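Local coordinates for MAGE domain-containing protein (Xenopus laevis, PDB 7DG2) that serves as the Nse3-type MAGE subunit that, paired with Nse1, probably shapes Nse4 within the DNA-binding Smc5/6 complex, at residues Q18-K23 with I56-V61; D34-V39 with E49-A54; M103-L108 with K154-N159; L99-V104 with G140-L145; K185-V190 with K199-Q204. All blocks are in the same frame, centred on the assembly; numbering follows the deposited sequence.

Contact 1: residues Q18-K23 with I56-V61; sequences QYLLIK and ITLQQV
Leu58 reaches from helix 47-62 to two consecutive leucines of helix 6-23, Leu20 and Leu21, in a wholly apolar contact. Its CB points toward the opposing helix, and with CG anti to the carbonyl carbon (chi1 -76°) the forked end is carried across the gap. There the two methyls part company. Leu58 CD1 settles against Leu20, 3.6 Å from Leu20 CD1 and 4.2 Å from Leu20 CB. Leu58 CD2 takes the other neighbour, lying 3.9 Å from Leu21 CD2. The Leu20 and Leu58 side chains cross at a slant, whereas those of Leu21 and Leu58 run past each other in opposite directions.

Leucine suits all three places because a branch at CG sets two methyls far enough out to bridge segments 18-23 and 56-61, whose nearest CA atoms, those of Leu21 and Leu58, are 9.1 Å apart. All three residues are buried, and no hydrogen bond crosses between the segments. Leu20 also rests on Ile35 of helix 32-40 and Ile30 of strand 30-31, while Leu21 and Leu58 both touch Phe64 at the start of strand 64-70, so the leucines join the helices to the neighbouring sheet.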
# COMPACT_ATOMS: atom_id res chain seq x y z
N GLN B 18 -2.11 10.93 11.49
CA GLN B 18 -2.49 9.52 11.40
C GLN B 18 -3.81 9.37 10.65
O GLN B 18 -3.96 8.47 9.81
CB GLN B 18 -2.63 8.90 12.78
CG GLN B 18 -1.36 8.75 13.56
CD GLN B 18 -1.63 8.06 14.88
OE1 GLN B 18 -1.77 8.72 15.92
NE2 GLN B 18 -1.74 6.73 14.85
N TYR B 19 -4.78 10.22 10.98
CA TYR B 19 -6.09 10.15 10.34
C TYR B 19 -5.98 10.40 8.85
O TYR B 19 -6.60 9.69 8.05
CB TYR B 19 -7.01 11.18 11.02
CG TYR B 19 -8.42 11.24 10.53
CD1 TYR B 19 -9.38 10.38 11.05
CD2 TYR B 19 -8.82 12.19 9.60
CE1 TYR B 19 -10.69 10.47 10.64
CE2 TYR B 19 -10.12 12.27 9.18
CZ TYR B 19 -11.05 11.41 9.70
OH TYR B 19 -12.37 11.48 9.29
N LEU B 20 -5.19 11.41 8.45
CA LEU B 20 -5.05 11.69 7.02
C LEU B 20 -4.46 10.50 6.27
O LEU B 20 -4.93 10.13 5.18
CB LEU B 20 -4.18 12.94 6.84
CG LEU B 20 -4.95 14.21 7.20
CD1 LEU B 20 -3.98 15.37 7.33
CD2 LEU B 20 -6.00 14.51 6.14
N LEU B 21 -3.42 9.87 6.83
CA LEU B 21 -2.83 8.70 6.18
C LEU B 21 -3.84 7.57 6.08
O LEU B 21 -4.00 6.95 5.02
CB LEU B 21 -1.60 8.25 6.97
CG LEU B 21 -0.44 9.23 6.96
CD1 LEU B 21 0.65 8.71 7.93
CD2 LEU B 21 0.12 9.36 5.54
N ILE B 22 -4.55 7.29 7.17
CA ILE B 22 -5.44 6.14 7.18
C ILE B 22 -6.64 6.38 6.28
O ILE B 22 -7.07 5.48 5.54
CB ILE B 22 -5.84 5.81 8.63
CG1 ILE B 22 -4.60 5.26 9.35
CG2 ILE B 22 -7.04 4.85 8.64
CD1 ILE B 22 -4.68 5.24 10.86
N LYS B 23 -7.18 7.60 6.28
CA LYS B 23 -8.29 7.91 5.39
C LYS B 23 -7.88 8.06 3.93
O LYS B 23 -8.76 8.19 3.07
CB LYS B 23 -9.01 9.19 5.86
CG LYS B 23 -9.74 8.97 7.20
CD LYS B 23 -10.84 7.89 7.05
CE LYS B 23 -11.74 7.81 8.28
NZ LYS B 23 -12.83 6.81 8.08
N ILE B 56 2.23 20.52 7.53
CA ILE B 56 3.68 20.71 7.51
C ILE B 56 4.39 19.39 7.80
O ILE B 56 5.40 19.07 7.16
CB ILE B 56 4.10 21.82 8.49
CG1 ILE B 56 3.54 23.17 8.02
CG2 ILE B 56 5.62 21.87 8.64
CD1 ILE B 56 3.83 23.49 6.53
N THR B 57 3.87 18.60 8.74
CA THR B 57 4.47 17.29 9.02
C THR B 57 4.42 16.39 7.79
O THR B 57 5.41 15.71 7.47
CB THR B 57 3.75 16.60 10.19
OG1 THR B 57 3.97 17.34 11.39
CG2 THR B 57 4.27 15.18 10.39
N LEU B 58 3.29 16.37 7.09
CA LEU B 58 3.19 15.51 5.91
C LEU B 58 4.14 15.97 4.80
O LEU B 58 4.76 15.13 4.12
CB LEU B 58 1.74 15.49 5.41
CG LEU B 58 0.81 14.62 6.25
CD1 LEU B 58 -0.63 15.00 5.97
CD2 LEU B 58 1.05 13.16 5.93
N GLN B 59 4.31 17.29 4.64
CA GLN B 59 5.28 17.80 3.67
C GLN B 59 6.70 17.41 4.05
O GLN B 59 7.47 16.93 3.20
CB GLN B 59 5.20 19.33 3.58
CG GLN B 59 3.93 19.84 3.00
CD GLN B 59 3.88 21.36 2.97
OE1 GLN B 59 4.86 22.04 3.30
NE2 GLN B 59 2.75 21.90 2.57
N GLN B 60 7.08 17.65 5.31
CA GLN B 60 8.47 17.52 5.72
C GLN B 60 8.90 16.07 5.87
O GLN B 60 10.04 15.72 5.52
CB GLN B 60 8.70 18.28 7.02
CG GLN B 60 8.55 19.78 6.86
CD GLN B 60 8.92 20.56 8.11
OE1 GLN B 60 9.06 20.00 9.19
NE2 GLN B 60 9.08 21.88 7.96
N VAL B 61 8.03 15.23 6.41
CA VAL B 61 8.42 13.85 6.70
C VAL B 61 8.17 12.94 5.51
O VAL B 61 9.00 12.08 5.19
CB VAL B 61 7.70 13.35 7.96
CG1 VAL B 61 8.09 11.91 8.26
CG2 VAL B 61 8.01 14.27 9.15

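Contact 2: residues D34-V39 with E49-A54; sequences DIVRSV and EIIHRA
Ile51 of helix 47-62 lays its CD1 methyl against two successive residues of helix 32-40, Ile35 and Val36. The apolar part of the contact is carried by methyl groups: the chain end of Ile51 and the CG2 methyls of Ile35 and Val36. Ile51 CD1 stands 4.1 Å from Ile35 CG2 and 4.3 Å from Val36 CG2, distances that speak for light van der Waals packing. An extended chain on Ile51, with chi2 at -175°, brings that terminal methyl to the far helix, while Ile35 answers with its shorter branch. Isoleucine fits both positions, since one residue offers a long arm and a short one: Ile35 meets Ile51 through CG2, and its CG1 and CD1 serve the packing against helix 6-23.

No hydrogen bond crosses between the segments. Within helix 32-40, one turn apart, Arg37 and Asp34 form a salt bridge, with Arg37 NH2 2.7 Å from Asp34 OD1, although the hydrogen bond within it is weak, bent to 125° at the proton. Neither residue touches segment 49-54.

Helix 6-23 packs beside both partners: Asp34 and Val39 touch Tyr19, and Arg53 lies on Val9. Ile51 also meets Arg32 and Ile40, at the two ends of helix 32-40, and Val36 touches Lys44 of the connecting loop.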
# COMPACT_ATOMS: atom_id res chain seq x y z
N ASP B 34 -14.85 16.40 8.67
CA ASP B 34 -14.64 15.14 9.39
C ASP B 34 -13.34 15.16 10.18
O ASP B 34 -13.29 14.64 11.30
CB ASP B 34 -14.63 13.95 8.42
CG ASP B 34 -16.01 13.62 7.86
OD1 ASP B 34 -17.02 13.89 8.54
OD2 ASP B 34 -16.07 13.07 6.74
N ILE B 35 -12.27 15.76 9.64
CA ILE B 35 -11.07 15.95 10.44
C ILE B 35 -11.40 16.71 11.72
O ILE B 35 -10.98 16.33 12.83
CB ILE B 35 -9.99 16.71 9.64
CG1 ILE B 35 -9.65 15.96 8.36
CG2 ILE B 35 -8.75 16.91 10.52
CD1 ILE B 35 -8.75 16.80 7.43
N VAL B 36 -12.14 17.81 11.59
CA VAL B 36 -12.39 18.65 12.75
C VAL B 36 -13.29 17.94 13.76
O VAL B 36 -13.02 17.95 14.97
CB VAL B 36 -12.99 19.99 12.30
CG1 VAL B 36 -13.33 20.86 13.52
CG2 VAL B 36 -11.97 20.71 11.39
N ARG B 37 -14.34 17.28 13.28
CA ARG B 37 -15.33 16.65 14.16
C ARG B 37 -14.78 15.39 14.81
O ARG B 37 -14.91 15.20 16.02
CB ARG B 37 -16.60 16.35 13.37
CG ARG B 37 -17.61 15.42 14.04
CD ARG B 37 -18.91 15.43 13.22
NE ARG B 37 -19.23 14.19 12.52
CZ ARG B 37 -18.49 13.61 11.57
NH1 ARG B 37 -18.93 12.50 10.99
NH2 ARG B 37 -17.31 14.10 11.20
N SER B 38 -14.16 14.52 14.01
CA SER B 38 -13.77 13.20 14.48
C SER B 38 -12.44 13.18 15.20
O SER B 38 -12.20 12.28 16.02
CB SER B 38 -13.71 12.21 13.32
OG SER B 38 -15.00 11.98 12.78
N VAL B 39 -11.52 14.10 14.89
CA VAL B 39 -10.20 14.11 15.49
C VAL B 39 -9.99 15.33 16.38
O VAL B 39 -9.54 15.20 17.53
CB VAL B 39 -9.10 14.01 14.41
CG1 VAL B 39 -7.74 13.88 15.06
CG2 VAL B 39 -9.38 12.83 13.51
N GLU B 49 -4.71 26.07 13.00
CA GLU B 49 -3.33 25.80 13.41
C GLU B 49 -3.04 24.31 13.41
O GLU B 49 -1.96 23.88 13.00
CB GLU B 49 -3.05 26.37 14.80
CG GLU B 49 -1.62 26.20 15.22
CD GLU B 49 -1.37 26.51 16.69
OE1 GLU B 49 -0.26 26.19 17.15
OE2 GLU B 49 -2.27 27.06 17.36
N ILE B 50 -3.99 23.50 13.86
CA ILE B 50 -3.72 22.07 13.99
C ILE B 50 -3.59 21.42 12.62
O ILE B 50 -2.67 20.62 12.39
CB ILE B 50 -4.80 21.40 14.86
CG1 ILE B 50 -4.61 21.82 16.32
CG2 ILE B 50 -4.73 19.88 14.72
CD1 ILE B 50 -5.74 21.39 17.27
N ILE B 51 -4.51 21.73 11.70
CA ILE B 51 -4.39 21.19 10.35
C ILE B 51 -3.15 21.74 9.66
O ILE B 51 -2.48 21.03 8.90
CB ILE B 51 -5.68 21.45 9.54
CG1 ILE B 51 -6.87 20.73 10.21
CG2 ILE B 51 -5.53 20.98 8.09
CD1 ILE B 51 -8.17 20.83 9.45
N HIS B 52 -2.78 23.00 9.94
CA HIS B 52 -1.55 23.54 9.38
C HIS B 52 -0.33 22.73 9.84
O HIS B 52 0.52 22.35 9.03
CB HIS B 52 -1.39 25.01 9.78
CG HIS B 52 -0.08 25.60 9.37
ND1 HIS B 52 0.26 25.83 8.06
CD2 HIS B 52 1.00 25.96 10.10
CE1 HIS B 52 1.48 26.33 7.99
NE2 HIS B 52 1.96 26.41 9.22
N ARG B 53 -0.23 22.46 11.14
CA ARG B 53 0.92 21.71 11.63
C ARG B 53 0.93 20.29 11.07
O ARG B 53 2.00 19.74 10.80
CB ARG B 53 0.94 21.70 13.16
CG ARG B 53 1.13 23.09 13.77
CD ARG B 53 1.18 23.03 15.30
NE ARG B 53 2.21 22.10 15.74
CZ ARG B 53 2.41 21.72 17.00
NH1 ARG B 53 1.64 22.21 17.97
NH2 ARG B 53 3.37 20.86 17.29
N ALA B 54 -0.25 19.68 10.90
CA ALA B 54 -0.30 18.36 10.28
C ALA B 54 0.13 18.41 8.83
O ALA B 54 0.84 17.52 8.34
CB ALA B 54 -1.72 17.78 10.40

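Contact 3: residues M103-L108 with K154-N159; sequences MVILSL and KYLEYN
Leu156, first residue of strand 156-160, sets its two methyls against Ile105 and Leu106 of helix 94-111. Its CG lies anti to the carbonyl carbon (chi1 -60°), which turns the fork to both residues. CD1 of Leu156 lies 4.0 Å from Ile105 CG2, and CD2 of Leu156 lies 3.7 Å from Leu106 CD2. The Ile105 side chain meets Leu156 nearly at a right angle. Leu106 CD2 also approaches the backbone, 3.9 Å from Tyr155 O. Branched aliphatic residues suit this buried meeting of helix 94-111 with the start of strand 156-160.

Behind this shell, Lys154 closes helix 142-152 in a Schellman motif, its positive phi (66°) turning the chain into the strand. On helix 94-111, Ser107 OG bonds to Met103 O at 2.7 Å, which also accepts from Ser107 N on the opposite face of the carbonyl plane. The Tyr155 hydroxyl bonds to Glu180 and to Arg64 of the Nse4 chain. A helix packed on a three-stranded antiparallel sheet fits the winged-helix architecture of MAGE homology domains.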
# COMPACT_ATOMS: atom_id res chain seq x y z
N MET B 103 -5.57 5.81 -17.03
CA MET B 103 -4.89 6.74 -17.93
C MET B 103 -5.43 6.62 -19.35
O MET B 103 -5.55 7.62 -20.07
CB MET B 103 -3.39 6.47 -17.91
CG MET B 103 -2.61 7.27 -18.95
SD MET B 103 -2.65 9.05 -18.66
CE MET B 103 -1.03 9.30 -17.90
N VAL B 104 -5.77 5.41 -19.77
CA VAL B 104 -6.35 5.21 -21.10
C VAL B 104 -7.69 5.92 -21.20
O VAL B 104 -8.00 6.56 -22.21
CB VAL B 104 -6.47 3.70 -21.38
CG1 VAL B 104 -7.32 3.46 -22.62
CG2 VAL B 104 -5.10 3.09 -21.54
N ILE B 105 -8.50 5.85 -20.13
CA ILE B 105 -9.80 6.52 -20.12
C ILE B 105 -9.62 8.04 -20.08
O ILE B 105 -10.28 8.78 -20.83
CB ILE B 105 -10.64 6.02 -18.93
CG1 ILE B 105 -10.96 4.53 -19.09
CG2 ILE B 105 -11.92 6.83 -18.78
CD1 ILE B 105 -11.61 3.92 -17.84
N LEU B 106 -8.73 8.53 -19.22
CA LEU B 106 -8.47 9.97 -19.19
C LEU B 106 -7.99 10.46 -20.55
O LEU B 106 -8.30 11.59 -20.96
CB LEU B 106 -7.43 10.31 -18.12
CG LEU B 106 -7.82 10.10 -16.65
CD1 LEU B 106 -6.61 10.34 -15.75
CD2 LEU B 106 -8.95 11.04 -16.26
N SER B 107 -7.20 9.64 -21.23
CA SER B 107 -6.68 10.01 -22.54
C SER B 107 -7.80 10.23 -23.54
O SER B 107 -7.84 11.25 -24.23
CB SER B 107 -5.71 8.94 -23.06
OG SER B 107 -4.52 8.89 -22.27
N LEU B 108 -8.74 9.28 -23.62
CA LEU B 108 -9.84 9.41 -24.57
C LEU B 108 -10.66 10.66 -24.27
O LEU B 108 -10.97 11.45 -25.18
CB LEU B 108 -10.72 8.16 -24.53
CG LEU B 108 -11.90 8.21 -25.52
CD1 LEU B 108 -11.38 8.24 -26.95
CD2 LEU B 108 -12.88 7.05 -25.32
N LYS B 154 -12.91 10.37 -7.21
CA LYS B 154 -12.91 11.64 -7.93
C LYS B 154 -11.88 11.68 -9.06
O LYS B 154 -11.47 12.76 -9.49
CB LYS B 154 -12.68 12.84 -7.01
CG LYS B 154 -13.59 12.88 -5.80
CD LYS B 154 -15.03 12.96 -6.20
CE LYS B 154 -15.87 13.43 -5.02
NZ LYS B 154 -17.31 13.47 -5.36
N TYR B 155 -11.45 10.51 -9.56
CA TYR B 155 -10.67 10.51 -10.79
C TYR B 155 -11.54 10.82 -12.00
O TYR B 155 -11.08 11.43 -12.96
CB TYR B 155 -9.99 9.16 -11.00
CG TYR B 155 -8.72 8.96 -10.22
CD1 TYR B 155 -7.63 9.80 -10.40
CD2 TYR B 155 -8.60 7.88 -9.34
CE1 TYR B 155 -6.45 9.59 -9.70
CE2 TYR B 155 -7.43 7.68 -8.63
CZ TYR B 155 -6.36 8.52 -8.82
OH TYR B 155 -5.21 8.30 -8.10
N LEU B 156 -12.81 10.40 -11.97
CA LEU B 156 -13.72 10.63 -13.07
C LEU B 156 -15.03 11.19 -12.54
O LEU B 156 -15.42 10.95 -11.39
CB LEU B 156 -14.01 9.33 -13.83
CG LEU B 156 -12.83 8.59 -14.48
CD1 LEU B 156 -13.28 7.23 -15.00
CD2 LEU B 156 -12.21 9.43 -15.58
N GLU B 157 -15.71 11.94 -13.40
CA GLU B 157 -17.12 12.28 -13.23
C GLU B 157 -17.95 11.39 -14.15
O GLU B 157 -17.54 11.09 -15.27
CB GLU B 157 -17.39 13.74 -13.58
CG GLU B 157 -16.92 14.75 -12.57
CD GLU B 157 -17.32 16.16 -12.97
OE1 GLU B 157 -18.01 16.30 -14.01
OE2 GLU B 157 -16.95 17.12 -12.26
N TYR B 158 -19.14 11.00 -13.68
CA TYR B 158 -20.02 10.06 -14.36
C TYR B 158 -21.40 10.71 -14.33
O TYR B 158 -22.10 10.61 -13.32
CB TYR B 158 -20.02 8.71 -13.66
CG TYR B 158 -20.80 7.60 -14.34
CD1 TYR B 158 -20.50 7.22 -15.64
CD2 TYR B 158 -21.81 6.91 -13.66
CE1 TYR B 158 -21.19 6.18 -16.26
CE2 TYR B 158 -22.50 5.87 -14.27
CZ TYR B 158 -22.19 5.51 -15.57
OH TYR B 158 -22.87 4.49 -16.20
N ASN B 159 -21.77 11.39 -15.41
CA ASN B 159 -22.89 12.32 -15.42
C ASN B 159 -23.96 11.89 -16.41
O ASN B 159 -23.64 11.46 -17.53
CB ASN B 159 -22.43 13.74 -15.76
CG ASN B 159 -21.37 14.25 -14.79
OD1 ASN B 159 -21.44 13.99 -13.59
ND2 ASN B 159 -20.38 14.98 -15.32

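Contact 4: residues L99-V104 with G140-L145; sequences LGLLMV and GDVKKL
Leu101 and Leu145 share one rotamer, with CG opposite the backbone N (chi1 172° and 175°), and this extends each leucine straight toward the other across the gap between helix 94-111 and helix 142-152. They meet tip to tip, Leu101 CD2 lying 3.7 Å from Leu145 CD2. The same methyl of Leu101 also reaches Val142, its CD2 standing 4.1 Å from Val142 CG1, where the two side chains approach obliquely. One methyl thus touches two residues about a turn apart. Leucine suits the facing positions because its length spans the helices, and the shorter valine suits the first turn, where its CG1 needs little reach to meet Leu101.

The start of helix 142-152 is fixed by Asp141 at the N-cap. Its OD1 accepts from Lys144 N at 3.0 Å along a fairly straight bond (162°), the N-H coming from above the carboxylate plane. An aspartate is well placed here, as its negative charge would probably be steadied by the helix N-terminus.

Further out, Leu101 touches Leu125 of helix 118-127 and Trp51 of the Nse4 chain, and Val142 touches Trp122. Such apolar packing among three helices is what forms the core of a helix-turn-helix-related, winged-helix domain, the class to which the MAGE homology domain belongs.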
# COMPACT_ATOMS: atom_id res chain seq x y z
N LEU B 99 -4.11 2.10 -12.63
CA LEU B 99 -3.74 3.41 -13.16
C LEU B 99 -3.52 3.35 -14.66
O LEU B 99 -3.80 4.33 -15.36
CB LEU B 99 -2.48 3.95 -12.46
CG LEU B 99 -2.24 5.43 -12.71
CD1 LEU B 99 -3.27 6.26 -11.94
CD2 LEU B 99 -0.84 5.82 -12.32
N GLY B 100 -3.01 2.22 -15.17
CA GLY B 100 -2.94 2.05 -16.61
C GLY B 100 -4.30 2.18 -17.26
O GLY B 100 -4.47 2.89 -18.26
N LEU B 101 -5.31 1.51 -16.69
CA LEU B 101 -6.66 1.61 -17.24
C LEU B 101 -7.19 3.03 -17.13
O LEU B 101 -7.74 3.58 -18.10
CB LEU B 101 -7.60 0.63 -16.54
CG LEU B 101 -9.07 0.77 -16.91
CD1 LEU B 101 -9.28 0.55 -18.39
CD2 LEU B 101 -9.93 -0.19 -16.10
N LEU B 102 -7.03 3.66 -15.97
CA LEU B 102 -7.52 5.01 -15.80
C LEU B 102 -6.88 5.96 -16.80
O LEU B 102 -7.55 6.83 -17.37
CB LEU B 102 -7.28 5.50 -14.37
CG LEU B 102 -7.57 6.99 -14.15
CD1 LEU B 102 -9.06 7.27 -14.29
CD2 LEU B 102 -7.08 7.38 -12.77
N MET B 103 -5.57 5.81 -17.03
CA MET B 103 -4.89 6.74 -17.93
C MET B 103 -5.43 6.62 -19.35
O MET B 103 -5.55 7.62 -20.07
CB MET B 103 -3.39 6.47 -17.91
CG MET B 103 -2.61 7.27 -18.95
SD MET B 103 -2.65 9.05 -18.66
CE MET B 103 -1.03 9.30 -17.90
N VAL B 104 -5.77 5.41 -19.77
CA VAL B 104 -6.35 5.21 -21.10
C VAL B 104 -7.69 5.92 -21.20
O VAL B 104 -8.00 6.56 -22.21
CB VAL B 104 -6.47 3.70 -21.38
CG1 VAL B 104 -7.32 3.46 -22.62
CG2 VAL B 104 -5.10 3.09 -21.54
N GLY B 140 -11.41 -7.68 -12.61
CA GLY B 140 -12.65 -8.19 -12.06
C GLY B 140 -13.87 -7.52 -12.64
O GLY B 140 -14.11 -7.58 -13.85
N ASP B 141 -14.66 -6.86 -11.79
CA ASP B 141 -15.85 -6.14 -12.23
C ASP B 141 -15.42 -4.77 -12.74
O ASP B 141 -15.29 -3.82 -11.97
CB ASP B 141 -16.85 -6.03 -11.09
CG ASP B 141 -18.15 -5.35 -11.48
OD1 ASP B 141 -18.22 -4.72 -12.56
OD2 ASP B 141 -19.12 -5.43 -10.69
N VAL B 142 -15.23 -4.65 -14.06
CA VAL B 142 -14.70 -3.41 -14.63
C VAL B 142 -15.76 -2.32 -14.70
O VAL B 142 -15.43 -1.13 -14.63
CB VAL B 142 -14.09 -3.68 -16.02
CG1 VAL B 142 -13.36 -2.44 -16.52
CG2 VAL B 142 -13.15 -4.87 -15.98
N LYS B 143 -17.03 -2.70 -14.84
CA LYS B 143 -18.11 -1.74 -14.75
C LYS B 143 -18.08 -1.02 -13.41
O LYS B 143 -18.22 0.21 -13.34
CB LYS B 143 -19.46 -2.44 -14.95
CG LYS B 143 -20.66 -1.54 -14.72
CD LYS B 143 -20.91 -0.61 -15.89
CE LYS B 143 -22.30 0.00 -15.80
NZ LYS B 143 -22.63 0.87 -16.96
N LYS B 144 -17.90 -1.78 -12.32
CA LYS B 144 -17.85 -1.16 -11.00
C LYS B 144 -16.56 -0.36 -10.81
O LYS B 144 -16.58 0.71 -10.20
CB LYS B 144 -17.99 -2.23 -9.92
CG LYS B 144 -18.19 -1.65 -8.53
CD LYS B 144 -18.81 -2.68 -7.59
CE LYS B 144 -17.93 -3.90 -7.46
NZ LYS B 144 -16.55 -3.54 -7.02
N LEU B 145 -15.44 -0.88 -11.31
CA LEU B 145 -14.18 -0.15 -11.19
C LEU B 145 -14.27 1.22 -11.86
O LEU B 145 -13.87 2.23 -11.27
CB LEU B 145 -13.04 -0.96 -11.81
CG LEU B 145 -11.67 -0.26 -11.87
CD1 LEU B 145 -11.21 0.08 -10.46
CD2 LEU B 145 -10.64 -1.14 -12.57

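Contact 5: residues K185-V190 with K199-Q204; sequences KVLEFV and KSWTTQ
Two consecutive helices at the C-terminal end of the modelled chain pack where helix 183-193 meets the start of helix 202-209, with Leu187 reaching Trp201, the N-cap residue of the second helix, and Gln204. CG of Leu187 stands anti to the backbone N (chi1 178°), carrying the fork to both. Leu187 CD1 sits 3.8 Å from Trp201 CD1 and 4.0 Å from Trp201 CB, so the methyl meets the five-membered ring obliquely and also the base of the side chain. The other methyl, Leu187 CD2, rests 4.1 Å from Gln204 C. Leucine suits this place because its forked end can serve an aromatic ring and a helix backbone at once, and tryptophan offers a broad apolar surface to bury.

Gln204 contributes its CB here, while its amide turns elsewhere, OE1 bonding to Thr5 of the Nse4 chain and NE2 to Met111 O. Trp201 stacks edge-to-face with Phe7 of Nse4 and also packs on Met111 of helix 94-111; Val186 and Val190 lie on Ser107 of that same helix.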
# COMPACT_ATOMS: atom_id res chain seq x y z
N LYS B 185 0.50 16.52 -19.32
CA LYS B 185 1.08 15.21 -19.00
C LYS B 185 0.36 14.09 -19.73
O LYS B 185 1.00 13.16 -20.24
CB LYS B 185 1.05 14.97 -17.49
CG LYS B 185 2.01 15.83 -16.68
CD LYS B 185 3.45 15.39 -16.88
CE LYS B 185 4.37 16.04 -15.84
NZ LYS B 185 5.81 15.84 -16.13
N VAL B 186 -0.98 14.14 -19.78
CA VAL B 186 -1.72 13.08 -20.48
C VAL B 186 -1.42 13.14 -21.98
O VAL B 186 -1.26 12.11 -22.64
CB VAL B 186 -3.22 13.19 -20.18
CG1 VAL B 186 -4.01 12.23 -21.07
CG2 VAL B 186 -3.48 12.87 -18.70
N LEU B 187 -1.33 14.35 -22.54
CA LEU B 187 -0.95 14.50 -23.94
C LEU B 187 0.43 13.91 -24.20
O LEU B 187 0.68 13.31 -25.25
CB LEU B 187 -0.98 15.97 -24.34
CG LEU B 187 -0.56 16.25 -25.79
CD1 LEU B 187 -1.44 15.45 -26.75
CD2 LEU B 187 -0.67 17.75 -26.08
N GLU B 188 1.35 14.09 -23.24
CA GLU B 188 2.69 13.52 -23.39
C GLU B 188 2.65 12.00 -23.36
O GLU B 188 3.40 11.34 -24.09
CB GLU B 188 3.60 14.07 -22.30
CG GLU B 188 3.98 15.51 -22.55
CD GLU B 188 4.73 16.18 -21.40
OE1 GLU B 188 4.98 15.53 -20.36
OE2 GLU B 188 5.06 17.37 -21.55
N PHE B 189 1.78 11.42 -22.53
CA PHE B 189 1.60 9.97 -22.52
C PHE B 189 1.02 9.48 -23.85
O PHE B 189 1.54 8.54 -24.44
CB PHE B 189 0.68 9.58 -21.36
CG PHE B 189 0.25 8.15 -21.39
CD1 PHE B 189 1.03 7.16 -20.80
CD2 PHE B 189 -0.95 7.78 -22.00
CE1 PHE B 189 0.63 5.84 -20.83
CE2 PHE B 189 -1.35 6.46 -22.03
CZ PHE B 189 -0.55 5.48 -21.44
N VAL B 190 -0.06 10.12 -24.31
CA VAL B 190 -0.68 9.72 -25.57
C VAL B 190 0.34 9.80 -26.70
O VAL B 190 0.47 8.86 -27.51
CB VAL B 190 -1.91 10.59 -25.84
CG1 VAL B 190 -2.48 10.31 -27.23
CG2 VAL B 190 -2.96 10.35 -24.77
N LYS B 199 3.33 18.30 -29.88
CA LYS B 199 2.90 19.36 -30.79
C LYS B 199 2.26 18.83 -32.06
O LYS B 199 1.67 19.62 -32.80
CB LYS B 199 4.08 20.28 -31.15
CG LYS B 199 4.55 21.15 -30.00
CD LYS B 199 5.25 22.42 -30.48
CE LYS B 199 4.24 23.54 -30.73
NZ LYS B 199 4.89 24.84 -31.08
N SER B 200 2.36 17.52 -32.34
CA SER B 200 1.60 16.94 -33.44
C SER B 200 0.10 17.18 -33.28
O SER B 200 -0.62 17.36 -34.27
CB SER B 200 1.85 15.43 -33.54
OG SER B 200 3.23 15.12 -33.56
N TRP B 201 -0.38 17.19 -32.04
CA TRP B 201 -1.80 17.34 -31.74
C TRP B 201 -2.10 18.81 -31.42
O TRP B 201 -2.38 19.17 -30.28
CB TRP B 201 -2.19 16.43 -30.59
CG TRP B 201 -1.88 14.99 -30.78
CD1 TRP B 201 -0.82 14.29 -30.29
CD2 TRP B 201 -2.67 14.05 -31.51
NE1 TRP B 201 -0.90 12.97 -30.66
CE2 TRP B 201 -2.03 12.80 -31.42
CE3 TRP B 201 -3.87 14.15 -32.23
CZ2 TRP B 201 -2.54 11.66 -32.03
CZ3 TRP B 201 -4.36 13.02 -32.84
CH2 TRP B 201 -3.70 11.79 -32.73
N THR B 202 -2.06 19.64 -32.47
CA THR B 202 -2.15 21.09 -32.31
C THR B 202 -3.33 21.51 -31.44
O THR B 202 -3.19 22.36 -30.55
CB THR B 202 -2.25 21.76 -33.68
OG1 THR B 202 -1.11 21.41 -34.47
CG2 THR B 202 -2.30 23.26 -33.53
N THR B 203 -4.50 20.93 -31.69
CA THR B 203 -5.70 21.33 -30.95
C THR B 203 -5.59 20.97 -29.48
O THR B 203 -5.87 21.80 -28.60
CB THR B 203 -6.93 20.66 -31.57
OG1 THR B 203 -7.01 21.01 -32.97
CG2 THR B 203 -8.19 21.11 -30.86
N GLN B 204 -5.20 19.73 -29.19
CA GLN B 204 -5.09 19.29 -27.80
C GLN B 204 -3.91 19.97 -27.10
O GLN B 204 -3.99 20.29 -25.91
CB GLN B 204 -4.97 17.77 -27.78
CG GLN B 204 -6.24 17.05 -28.31
CD GLN B 204 -6.31 16.91 -29.83
OE1 GLN B 204 -5.49 17.45 -30.57
NE2 GLN B 204 -7.30 16.16 -30.31

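The five contacts fall into two groups. Contacts 1 and 2, with centres about 11 Å apart, share helix 47-62 and touch through Tyr19 and Leu20; contact 2 is nested within the loop that contact 1 closes. Contacts 3 and 4 start from the same helix 94-111, share Met103 and Val104, and have centres about 10 Å apart. Contact 5 follows later in the chain, about 16 Å from contact 3 between centres, and touches both through Met103, with Ser107 also meeting it from contact 3. Contact 1 lies about 27 Å from contact 3 between centres, consistent with two winged-helix lobes in series, the second touched by Nse4 at contacts 3, 4 and 5.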